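Local coordinates for periplasmic oligopeptide-binding protein (Burkholderia pseudomallei, PDB 3ZS6) that probably captures oligopeptides in the periplasm as the solute-binding component of an ABC transport system for peptide uptake, at residues Leu33-Gly46 against Gly487-Asp501. Residues are numbered along the deposited sequence; the frame is centred on the assembly and turned at random. Where two conformers were deposited one is given.
Sequences LDLFEGLARIDASG and GYTLTNYIDMRASQD
Arg41 and Asp501 meet in an end-on, two-pronged salt bridge that ties edge strand 40-42 to the C-terminal loop in this family 5 solute-binding fold. NH1 of Arg41 reaches OD2 of Asp501 at 3.0 Å and 168°, while NH2 takes OD1 of Asp501. The planes of guanidinium and carboxylate are twisted 36° apart, so the pairing is not coplanar. A bend at chi3 (-50°) turns the Arg41 head onto this carboxylate, and the Gln500 amide stacks nearly parallel over one guanidinium face.

A second carboxylate, that of Asp34 near the end of helix 26-35, takes two donors from one residue: Ser499 N gives to OD1 at 3.0 Å and Ser499 OG to OD2 at 2.7 Å. Tyr213 also bonds OD2, and Arg9 bonds Ser499 OG, linking the pair to strands 210-215 and 6-11.

In the type I turn Asp43-Gly46, over which Asp43 OD1 also accepts from Ser45 N in an Asx turn, carbonyls accept threonine hydroxyls: Thr489 OG1 lies 2.8 Å from Ala44 O, above the carbonyl plane, and Thr491 OG1 serves Ser45 O.

Apolar contact is sparse. Ile42 CB lies 4.4 Å from CB of Met496, whose side chain, in one of its two conformers, also nears Leu33 CD1 and packs against the bound peptide. Water 3 accepts from Ala498 N and lies 2.9 Å from Ile42 O and 2.7 Å from Asp501 OD2.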
ATOM      1  N   LEU A  33       9.737   6.574   5.268  1.00 12.50           N
ATOM      2  CA  LEU A  33       9.531   7.999   4.996  1.00 10.36           C
ATOM      3  C   LEU A  33       9.892   8.887   6.190  1.00  9.15           C
ATOM      4  O   LEU A  33      10.029  10.100   6.050  1.00  9.59           O
ATOM      5  CB  LEU A  33       8.108   8.273   4.508  1.00 10.77           C
ATOM      6  CG  LEU A  33       7.783   7.756   3.100  1.00 13.47           C
ATOM      7  CD1 LEU A  33       6.292   7.868   2.819  1.00 11.88           C
ATOM      8  CD2 LEU A  33       8.590   8.492   2.010  1.00 12.28           C
ATOM      9  N   ASP A  34      10.046   8.284   7.364  1.00  8.36           N
ATOM     10  CA  ASP A  34      10.678   8.975   8.486  1.00  8.14           C
ATOM     11  C   ASP A  34      12.202   9.054   8.251  1.00 13.34           C
ATOM     12  O   ASP A  34      12.850  10.003   8.685  1.00 13.83           O
ATOM     13  CB  ASP A  34      10.405   8.245   9.811  1.00 11.84           C
ATOM     14  CG  ASP A  34       9.014   8.517  10.376  1.00 13.62           C
ATOM     15  OD1 ASP A  34       8.258   9.363   9.836  1.00 11.12           O
ATOM     16  OD2 ASP A  34       8.685   7.880  11.396  1.00 15.86           O
ATOM     17  N   LEU A  35      12.767   8.058   7.562  1.00 12.38           N
ATOM     18  CA  LEU A  35      14.225   7.992   7.331  1.00  9.87           C
ATOM     19  C   LEU A  35      14.708   8.672   6.039  1.00 15.74           C
ATOM     20  O   LEU A  35      15.853   9.138   5.969  1.00 19.21           O
ATOM     21  CB  LEU A  35      14.708   6.539   7.338  1.00 12.96           C
ATOM     22  CG  LEU A  35      14.557   5.765   8.652  1.00 15.62           C
ATOM     23  CD1 LEU A  35      14.813   4.279   8.427  1.00  9.97           C
ATOM     24  CD2 LEU A  35      15.494   6.328   9.740  1.00 17.14           C
ATOM     25  N   PHE A  36      13.840   8.719   5.028  1.00 10.38           N
ATOM     26  CA  PHE A  36      14.185   9.276   3.718  1.00 15.08           C
ATOM     27  C   PHE A  36      13.149  10.305   3.281  1.00 16.66           C
ATOM     28  O   PHE A  36      11.974  10.204   3.627  1.00 15.45           O
ATOM     29  CB  PHE A  36      14.247   8.185   2.642  1.00 12.95           C
ATOM     30  CG  PHE A  36      15.322   7.154   2.862  1.00 12.39           C
ATOM     31  CD1 PHE A  36      15.087   6.043   3.663  1.00 11.20           C
ATOM     32  CD2 PHE A  36      16.559   7.283   2.242  1.00 15.31           C
ATOM     33  CE1 PHE A  36      16.069   5.073   3.852  1.00  8.77           C
ATOM     34  CE2 PHE A  36      17.553   6.327   2.427  1.00 14.76           C
ATOM     35  CZ  PHE A  36      17.309   5.220   3.232  1.00 13.27           C
ATOM     36  N   GLU A  37      13.591  11.283   2.501  1.00 13.29           N
ATOM     37  CA  GLU A  37      12.700  12.315   1.987  1.00 10.12           C
ATOM     38  C   GLU A  37      12.809  12.401   0.480  1.00 10.93           C
ATOM     39  O   GLU A  37      13.906  12.550  -0.057  1.00 12.91           O
ATOM     40  CB  GLU A  37      13.068  13.677   2.583  1.00 15.58           C
ATOM     41  CG  GLU A  37      12.174  14.824   2.097  1.00 13.46           C
ATOM     42  CD  GLU A  37      12.614  16.162   2.654  1.00 17.20           C
ATOM     43  OE1 GLU A  37      13.790  16.539   2.442  1.00 18.34           O
ATOM     44  OE2 GLU A  37      11.790  16.824   3.318  1.00 18.49           O
ATOM     45  N   GLY A  38      11.672  12.309  -0.202  1.00 14.18           N
ATOM     46  CA  GLY A  38      11.642  12.387  -1.651  1.00 15.52           C
ATOM     47  C   GLY A  38      11.498  13.819  -2.135  1.00 12.56           C
ATOM     48  O   GLY A  38      11.638  14.762  -1.349  1.00 13.36           O
ATOM     49  N   LEU A  39      11.211  13.983  -3.425  1.00 14.22           N
ATOM     50  CA  LEU A  39      10.972  15.311  -3.999  1.00 15.45           C
ATOM     51  C   LEU A  39       9.873  16.049  -3.230  1.00 18.64           C
ATOM     52  O   LEU A  39       9.985  17.251  -2.946  1.00 16.36           O
ATOM     53  CB  LEU A  39      10.602  15.194  -5.483  1.00 12.78           C
ATOM     54  CG  LEU A  39      11.707  14.627  -6.391  1.00 18.58           C
ATOM     55  CD1 LEU A  39      11.209  14.308  -7.818  1.00 13.95           C
ATOM     56  CD2 LEU A  39      12.912  15.570  -6.439  1.00 13.23           C
ATOM     57  N   ALA A  40       8.820  15.306  -2.894  1.00 19.13           N
ATOM     58  CA  ALA A  40       7.685  15.830  -2.148  1.00 16.08           C
ATOM     59  C   ALA A  40       7.392  14.951  -0.927  1.00 12.28           C
ATOM     60  O   ALA A  40       7.943  13.855  -0.797  1.00  9.57           O
ATOM     61  CB  ALA A  40       6.459  15.905  -3.053  1.00 13.33           C
ATOM     62  N   ARG A  41       6.522  15.439  -0.042  1.00 11.11           N
ATOM     63  CA  ARG A  41       6.045  14.665   1.106  1.00 14.46           C
ATOM     64  C   ARG A  41       4.521  14.735   1.173  1.00 12.00           C
ATOM     65  O   ARG A  41       3.913  15.662   0.634  1.00 13.98           O
ATOM     66  CB  ARG A  41       6.585  15.233   2.433  1.00 16.23           C
ATOM     67  CG  ARG A  41       8.088  15.239   2.619  1.00 18.78           C
ATOM     68  CD  ARG A  41       8.444  15.408   4.110  1.00 16.41           C
ATOM     69  NE  ARG A  41       7.737  16.532   4.729  1.00 13.51           N
ATOM     70  CZ  ARG A  41       6.794  16.418   5.663  1.00 16.86           C
ATOM     71  NH1 ARG A  41       6.429  15.221   6.114  1.00 12.78           N
ATOM     72  NH2 ARG A  41       6.215  17.510   6.155  1.00 19.97           N
ATOM     73  N   ILE A  42       3.911  13.776   1.861  1.00 10.41           N
ATOM     74  CA  ILE A  42       2.499  13.881   2.236  1.00 14.69           C
ATOM     75  C   ILE A  42       2.439  14.279   3.695  1.00 15.85           C
ATOM     76  O   ILE A  42       2.977  13.566   4.547  1.00 12.95           O
ATOM     77  CB  ILE A  42       1.751  12.551   2.084  1.00 14.30           C
ATOM     78  CG1 ILE A  42       1.901  12.008   0.659  1.00  9.74           C
ATOM     79  CG2 ILE A  42       0.266  12.723   2.488  1.00  9.65           C
ATOM     80  CD1 ILE A  42       1.448  12.999  -0.441  1.00  8.93           C
ATOM     81  N   ASP A  43       1.810  15.416   3.994  1.00 13.05           N
ATOM     82  CA  ASP A  43       1.804  15.916   5.371  1.00 14.09           C
ATOM     83  C   ASP A  43       0.643  15.341   6.185  1.00 12.26           C
ATOM     84  O   ASP A  43      -0.068  14.443   5.726  1.00 10.18           O
ATOM     85  CB  ASP A  43       1.848  17.458   5.434  1.00 16.85           C
ATOM     86  CG  ASP A  43       0.487  18.117   5.165  1.00 18.69           C
ATOM     87  OD1 ASP A  43      -0.557  17.422   5.120  1.00 19.38           O
ATOM     88  OD2 ASP A  43       0.468  19.358   5.015  1.00 16.22           O
ATOM     89  N   ALA A  44       0.453  15.856   7.393  1.00 10.39           N
ATOM     90  CA  ALA A  44      -0.493  15.236   8.318  1.00 16.37           C
ATOM     91  C   ALA A  44      -1.921  15.296   7.782  1.00 15.94           C
ATOM     92  O   ALA A  44      -2.748  14.440   8.095  1.00 12.98           O
ATOM     93  CB  ALA A  44      -0.399  15.884   9.685  1.00 13.82           C
ATOM     94  N   SER A  45      -2.200  16.304   6.963  1.00 10.70           N
ATOM     95  CA  SER A  45      -3.533  16.490   6.405  1.00 15.00           C
ATOM     96  C   SER A  45      -3.766  15.653   5.148  1.00 15.69           C
ATOM     97  O   SER A  45      -4.898  15.534   4.681  1.00 14.47           O
ATOM     98  CB  SER A  45      -3.757  17.963   6.057  1.00 18.46           C
ATOM     99  OG  SER A  45      -2.957  18.321   4.939  1.00 19.80           O
ATOM    100  N   GLY A  46      -2.696  15.099   4.588  1.00 17.04           N
ATOM    101  CA  GLY A  46      -2.797  14.368   3.337  1.00 17.43           C
ATOM    102  C   GLY A  46      -2.392  15.215   2.140  1.00 22.36           C
ATOM    103  O   GLY A  46      -2.416  14.747   1.001  1.00 19.65           O
ATOM    104  N   GLY A 487      -1.351  17.200  16.213  1.00 16.89           N
ATOM    105  CA  GLY A 487      -1.124  17.236  14.776  1.00 18.80           C
ATOM    106  C   GLY A 487      -1.868  16.200  13.932  1.00 17.97           C
ATOM    107  O   GLY A 487      -1.832  16.259  12.702  1.00 15.70           O
ATOM    108  N   TYR A 488      -2.529  15.244  14.577  1.00 14.03           N
ATOM    109  CA  TYR A 488      -3.241  14.188  13.851  1.00 17.63           C
ATOM    110  C   TYR A 488      -4.494  14.767  13.198  1.00 12.50           C
ATOM    111  O   TYR A 488      -5.245  15.498  13.844  1.00 17.07           O
ATOM    112  CB  TYR A 488      -3.630  13.046  14.807  1.00 19.33           C
ATOM    113  CG  TYR A 488      -3.994  11.732  14.127  1.00 15.40           C
ATOM    114  CD1 TYR A 488      -5.300  11.476  13.701  1.00 12.26           C
ATOM    115  CD2 TYR A 488      -3.030  10.748  13.916  1.00 15.43           C
ATOM    116  CE1 TYR A 488      -5.637  10.276  13.083  1.00 13.90           C
ATOM    117  CE2 TYR A 488      -3.353   9.545  13.288  1.00 12.52           C
ATOM    118  CZ  TYR A 488      -4.656   9.313  12.876  1.00 14.21           C
ATOM    119  OH  TYR A 488      -4.975   8.123  12.266  1.00 10.87           O
ATOM    120  N   THR A 489      -4.723  14.455  11.924  1.00 10.39           N
ATOM    121  CA  THR A 489      -5.951  14.895  11.255  1.00 15.51           C
ATOM    122  C   THR A 489      -6.746  13.696  10.757  1.00 19.80           C
ATOM    123  O   THR A 489      -6.237  12.573  10.716  1.00 17.47           O
ATOM    124  CB  THR A 489      -5.678  15.816  10.048  1.00 18.92           C
ATOM    125  OG1 THR A 489      -5.351  15.015   8.904  1.00 19.63           O
ATOM    126  CG2 THR A 489      -4.538  16.802  10.350  1.00 17.18           C
ATOM    127  N   LEU A 490      -7.995  13.935  10.373  1.00 15.93           N
ATOM    128  CA  LEU A 490      -8.844  12.846   9.902  1.00 21.24           C
ATOM    129  C   LEU A 490      -9.005  12.891   8.386  1.00 22.85           C
ATOM    130  O   LEU A 490      -9.919  12.280   7.834  1.00 24.26           O
ATOM    131  CB  LEU A 490     -10.213  12.897  10.590  1.00 22.53           C
ATOM    132  CG  LEU A 490     -10.186  12.892  12.126  1.00 25.05           C
ATOM    133  CD1 LEU A 490     -11.603  12.962  12.701  1.00 24.52           C
ATOM    134  CD2 LEU A 490      -9.435  11.676  12.664  1.00 24.59           C
ATOM    135  N   THR A 491      -8.113  13.612   7.713  1.00 18.53           N
ATOM    136  CA  THR A 491      -8.243  13.801   6.270  1.00 22.67           C
ATOM    137  C   THR A 491      -7.112  13.167   5.443  1.00 20.12           C
ATOM    138  O   THR A 491      -7.095  13.284   4.220  1.00 20.06           O
ATOM    139  CB  THR A 491      -8.356  15.292   5.925  1.00 22.35           C
ATOM    140  OG1 THR A 491      -7.149  15.957   6.307  1.00 15.71           O
ATOM    141  CG2 THR A 491      -9.536  15.922   6.668  1.00 25.43           C
ATOM    142  N   ASN A 492      -6.173  12.499   6.112  1.00 21.72           N
ATOM    143  CA  ASN A 492      -5.096  11.774   5.425  1.00 14.31           C
ATOM    144  C   ASN A 492      -5.595  10.396   4.954  1.00 12.41           C
ATOM    145  O   ASN A 492      -5.336   9.369   5.589  1.00 13.25           O
ATOM    146  CB  ASN A 492      -3.883  11.639   6.358  1.00 13.33           C
ATOM    147  CG  ASN A 492      -2.610  11.231   5.628  1.00 15.30           C
ATOM    148  OD1 ASN A 492      -2.594  10.272   4.851  1.00 13.60           O
ATOM    149  ND2 ASN A 492      -1.525  11.956   5.894  1.00 12.40           N
ATOM    150  N   TYR A 493      -6.311  10.385   3.833  1.00 10.74           N
ATOM    151  CA  TYR A 493      -7.034   9.198   3.381  1.00 14.93           C
ATOM    152  C   TYR A 493      -6.167   8.010   2.927  1.00 16.43           C
ATOM    153  O   TYR A 493      -6.647   6.876   2.862  1.00 17.63           O
ATOM    154  CB  TYR A 493      -8.045   9.578   2.286  1.00 21.15           C
ATOM    155  CG  TYR A 493      -9.016  10.656   2.727  1.00 24.42           C
ATOM    156  CD1 TYR A 493      -9.908  10.431   3.775  1.00 34.72           C
ATOM    157  CD2 TYR A 493      -9.030  11.900   2.114  1.00 23.96           C
ATOM    158  CE1 TYR A 493     -10.797  11.418   4.188  1.00 37.55           C
ATOM    159  CE2 TYR A 493      -9.914  12.896   2.522  1.00 31.96           C
ATOM    160  CZ  TYR A 493     -10.794  12.649   3.557  1.00 35.27           C
ATOM    161  OH  TYR A 493     -11.670  13.631   3.958  1.00 39.67           O
ATOM    162  N   ILE A 494      -4.899   8.248   2.608  1.00 10.55           N
ATOM    163  CA  ILE A 494      -4.033   7.121   2.278  1.00 12.70           C
ATOM    164  C   ILE A 494      -3.197   6.695   3.478  1.00 13.08           C
ATOM    165  O   ILE A 494      -2.357   5.812   3.379  1.00 17.70           O
ATOM    166  CB  ILE A 494      -3.155   7.367   1.030  1.00 16.10           C
ATOM    167  CG1 ILE A 494      -2.048   8.374   1.305  1.00 14.39           C
ATOM    168  CG2 ILE A 494      -4.011   7.800  -0.160  1.00 17.28           C
ATOM    169  CD1 ILE A 494      -1.053   8.474   0.145  1.00 17.61           C
ATOM    170  N   ASP A 495      -3.460   7.324   4.619  1.00 12.09           N
ATOM    171  CA  ASP A 495      -2.810   6.969   5.879  1.00  8.30           C
ATOM    172  C   ASP A 495      -1.285   6.973   5.803  1.00 14.57           C
ATOM    173  O   ASP A 495      -0.621   6.051   6.291  1.00 11.81           O
ATOM    174  CB  ASP A 495      -3.323   5.629   6.430  1.00 10.00           C
ATOM    175  CG  ASP A 495      -2.861   5.376   7.870  1.00 12.59           C
ATOM    176  OD1 ASP A 495      -2.522   6.348   8.588  1.00 14.65           O
ATOM    177  OD2 ASP A 495      -2.829   4.212   8.287  1.00 12.52           O
ATOM    178  N   MET A 496      -0.735   8.017   5.188  1.00 12.05           N
ATOM    179  CA  MET A 496       0.706   8.214   5.174  0.77 13.71           C
ATOM    180  C   MET A 496       1.038   9.360   6.128  1.00 13.48           C
ATOM    181  O   MET A 496       1.129  10.534   5.727  1.00 13.18           O
ATOM    182  CB  MET A 496       1.216   8.475   3.751  0.77 17.11           C
ATOM    183  CG  MET A 496       1.472   7.189   2.923  0.77 17.97           C
ATOM    184  SD  MET A 496       2.855   6.186   3.547  0.77 22.26           S
ATOM    185  CE  MET A 496       2.047   4.691   4.140  0.77 10.02           C
ATOM    186  N   ARG A 497       1.194   9.009   7.397  1.00  7.66           N
ATOM    187  CA  ARG A 497       1.336  10.001   8.457  1.00  7.13           C
ATOM    188  C   ARG A 497       2.723   9.933   9.077  1.00 10.85           C
ATOM    189  O   ARG A 497       3.013   9.051   9.884  1.00 12.36           O
ATOM    190  CB  ARG A 497       0.248   9.786   9.525  1.00  8.74           C
ATOM    191  CG  ARG A 497      -1.205   9.944   8.998  1.00 13.52           C
ATOM    192  CD  ARG A 497      -2.232   9.496  10.048  1.00 10.21           C
ATOM    193  NE  ARG A 497      -3.549  10.122   9.879  1.00 11.89           N
ATOM    194  CZ  ARG A 497      -4.608   9.539   9.315  1.00 14.94           C
ATOM    195  NH1 ARG A 497      -4.524   8.297   8.831  1.00 11.48           N
ATOM    196  NH2 ARG A 497      -5.755  10.207   9.223  1.00 12.76           N
ATOM    197  N   ALA A 498       3.576  10.866   8.674  1.00 12.37           N
ATOM    198  CA  ALA A 498       4.971  10.889   9.099  1.00 10.96           C
ATOM    199  C   ALA A 498       5.102  11.400  10.520  1.00 13.57           C
ATOM    200  O   ALA A 498       4.331  12.254  10.961  1.00 13.41           O
ATOM    201  CB  ALA A 498       5.792  11.761   8.151  1.00 11.36           C
ATOM    202  N   SER A 499       6.097  10.893  11.236  1.00 11.81           N
ATOM    203  CA  SER A 499       6.318  11.330  12.610  1.00 10.87           C
ATOM    204  C   SER A 499       6.656  12.830  12.732  1.00 12.66           C
ATOM    205  O   SER A 499       6.284  13.477  13.714  1.00 14.02           O
ATOM    206  CB  SER A 499       7.411  10.476  13.253  1.00 14.69           C
ATOM    207  OG  SER A 499       7.052   9.105  13.215  1.00 13.76           O
ATOM    208  N   GLN A 500       7.352  13.386  11.742  1.00 15.64           N
ATOM    209  CA  GLN A 500       7.800  14.779  11.840  1.00 12.81           C
ATOM    210  C   GLN A 500       6.650  15.790  11.820  1.00 17.66           C
ATOM    211  O   GLN A 500       6.840  16.969  12.143  1.00 14.64           O
ATOM    212  CB  GLN A 500       8.814  15.125  10.743  1.00 12.44           C
ATOM    213  CG  GLN A 500       8.225  15.198   9.331  1.00 16.16           C
ATOM    214  CD  GLN A 500       9.122  15.983   8.379  1.00 18.98           C
ATOM    215  OE1 GLN A 500       9.642  15.447   7.395  1.00 18.79           O
ATOM    216  NE2 GLN A 500       9.301  17.261   8.672  1.00 11.33           N
ATOM    217  N   ASP A 501       5.466  15.339  11.423  1.00 13.07           N
ATOM    218  CA  ASP A 501       4.315  16.231  11.354  1.00 14.05           C
ATOM    219  C   ASP A 501       3.521  16.244  12.664  1.00 19.92           C
ATOM    220  O   ASP A 501       2.587  17.030  12.817  1.00 18.76           O
ATOM    221  CB  ASP A 501       3.416  15.870  10.156  1.00 13.54           C
ATOM    222  CG  ASP A 501       4.127  16.068   8.814  1.00 14.61           C
ATOM    223  OD1 ASP A 501       4.796  17.105   8.648  1.00 14.17           O
ATOM    224  OD2 ASP A 501       4.043  15.182   7.936  1.00 14.12           O
TER
HETATM  225  O   HOH W   1       9.036  12.521   6.997  1.00 12.64           O
HETATM  226  O   HOH W   2       8.865  11.993   9.672  1.00 12.39           O
HETATM  227  O   HOH W   3       2.410  13.155   7.407  1.00 13.09           O
HETATM  228  O   HOH W   4      -2.869  12.884  10.477  1.00 11.48           O